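Side-chain contact in demethylmenaquinone Methyltransferase (Thermus thermophilus, PDB 1J3L), which belongs to the RraA-like family and forms an assembly of three chains: residues V59-G64 with S141-D146. Numbering follows the deposited sequence.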
# COMPACT_ATOMS: atom_id res chain seq x y z
N VAL A 59 -22.81 -9.55 2.23
CA VAL A 59 -21.42 -9.32 1.91
C VAL A 59 -20.68 -10.66 2.02
O VAL A 59 -20.74 -11.32 3.05
CB VAL A 59 -20.78 -8.34 2.90
CG1 VAL A 59 -19.27 -8.29 2.69
CG2 VAL A 59 -21.37 -6.96 2.70
N LEU A 60 -19.99 -11.05 0.95
CA LEU A 60 -19.25 -12.30 0.99
C LEU A 60 -17.81 -11.99 1.38
O LEU A 60 -17.14 -11.16 0.77
CB LEU A 60 -19.30 -13.01 -0.36
CG LEU A 60 -18.62 -14.38 -0.40
CD1 LEU A 60 -19.46 -15.37 0.40
CD2 LEU A 60 -18.45 -14.86 -1.85
N PHE A 61 -17.35 -12.65 2.43
CA PHE A 61 -15.99 -12.48 2.92
C PHE A 61 -15.25 -13.76 2.54
O PHE A 61 -15.55 -14.84 3.06
CB PHE A 61 -16.00 -12.30 4.44
CG PHE A 61 -14.78 -11.60 4.98
CD1 PHE A 61 -13.51 -12.13 4.76
CD2 PHE A 61 -14.90 -10.44 5.71
CE1 PHE A 61 -12.39 -11.49 5.27
CE2 PHE A 61 -13.77 -9.79 6.22
CZ PHE A 61 -12.52 -10.32 6.00
N VAL A 62 -14.30 -13.64 1.62
CA VAL A 62 -13.54 -14.80 1.16
C VAL A 62 -12.16 -14.83 1.78
O VAL A 62 -11.34 -13.93 1.56
CB VAL A 62 -13.36 -14.80 -0.36
CG1 VAL A 62 -12.67 -16.06 -0.80
CG2 VAL A 62 -14.71 -14.65 -1.04
N ASP A 63 -11.91 -15.86 2.57
CA ASP A 63 -10.61 -16.03 3.20
C ASP A 63 -9.76 -16.88 2.26
O ASP A 63 -10.00 -18.08 2.12
CB ASP A 63 -10.75 -16.73 4.54
CG ASP A 63 -9.44 -16.83 5.27
OD1 ASP A 63 -8.40 -16.99 4.60
OD2 ASP A 63 -9.44 -16.76 6.51
N GLY A 64 -8.79 -16.27 1.59
CA GLY A 64 -7.94 -17.01 0.67
C GLY A 64 -6.60 -17.36 1.28
O GLY A 64 -5.63 -17.65 0.58
N SER A 141 -22.94 -12.13 10.82
CA SER A 141 -22.67 -10.85 11.46
C SER A 141 -22.92 -9.79 10.40
O SER A 141 -23.10 -10.11 9.24
CB SER A 141 -21.21 -10.79 11.94
OG SER A 141 -20.32 -11.12 10.89
N PHE A 142 -22.94 -8.52 10.81
CA PHE A 142 -23.17 -7.43 9.87
C PHE A 142 -21.83 -6.76 9.58
O PHE A 142 -21.06 -6.46 10.49
CB PHE A 142 -24.13 -6.39 10.47
CG PHE A 142 -24.57 -5.33 9.50
CD1 PHE A 142 -25.37 -5.65 8.41
CD2 PHE A 142 -24.18 -4.00 9.67
CE1 PHE A 142 -25.79 -4.66 7.51
CE2 PHE A 142 -24.58 -3.01 8.78
CZ PHE A 142 -25.39 -3.34 7.69
N LEU A 143 -21.53 -6.56 8.30
CA LEU A 143 -20.27 -5.94 7.93
C LEU A 143 -20.48 -4.56 7.33
O LEU A 143 -21.43 -4.31 6.59
CB LEU A 143 -19.49 -6.82 6.95
CG LEU A 143 -18.14 -6.29 6.47
CD1 LEU A 143 -17.25 -7.44 6.01
CD2 LEU A 143 -18.34 -5.28 5.35
N LEU A 144 -19.58 -3.66 7.69
CA LEU A 144 -19.60 -2.29 7.22
C LEU A 144 -18.23 -2.03 6.64
O LEU A 144 -17.22 -2.42 7.22
CB LEU A 144 -19.89 -1.34 8.39
CG LEU A 144 -21.34 -0.91 8.57
CD1 LEU A 144 -21.64 -0.63 10.03
CD2 LEU A 144 -21.61 0.31 7.72
N ALA A 145 -18.19 -1.38 5.48
CA ALA A 145 -16.92 -1.10 4.85
C ALA A 145 -16.87 0.28 4.23
O ALA A 145 -17.79 0.69 3.51
CB ALA A 145 -16.62 -2.16 3.80
N ASP A 146 -15.78 0.99 4.51
CA ASP A 146 -15.55 2.32 3.96
C ASP A 146 -14.06 2.65 4.01
O ASP A 146 -13.25 1.80 4.35
CB ASP A 146 -16.38 3.38 4.71
CG ASP A 146 -16.03 3.47 6.18
OD1 ASP A 146 -14.82 3.46 6.50
OD2 ASP A 146 -16.95 3.58 7.01
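Leu143 reaches from strand 142-146 to Val59 and Phe61 of strand 58-63, and the whole contact is apolar, carried by these three buried side chains. Against the aliphatic partner, both methyls of the leucine are used: CG1 of Val59 lies 4.0 Å from CD1 of Leu143 and 4.1 Å from CD2 of Leu143, so one valine methyl faces the fork of the leucine. That branch of Val59 is anti to the backbone N (chi1 171°) and makes the closer approach, while CG2 stands a little farther from CD2 of Leu143. The aromatic partner shares CD1 of Leu143, which sits at the ring edge of Phe61, near the ring plane, 3.8 Å from CD2 of Phe61. An extended first torsion in Leu143 (chi1 -180°) carries the fork out from its strand, and the leucine side chain runs at about a right angle to both Val59 and Phe61. The touch is light, with 136 Å² buried over both sides, and the nearest CA atoms, those of Val59 and Leu143, are still 7.0 Å apart. Strand 31-39 pairs parallel with 58-63, through backbone bonds from Val59 and Phe61 to Arg36, and antiparallel with 142-146, and its Val35 touches Leu143; the CA distance is consistent with the sheet bending so that Leu143 comes over towards Val59. The three residues pack near the centre of the chain, joining two strands of a branched or curled mixed sheet in the core of this RraA-like domain, where Leu152 of strand 149-153 adjoins Leu143, and Leu130 and Val132 of strand 130-132 adjoin Phe61.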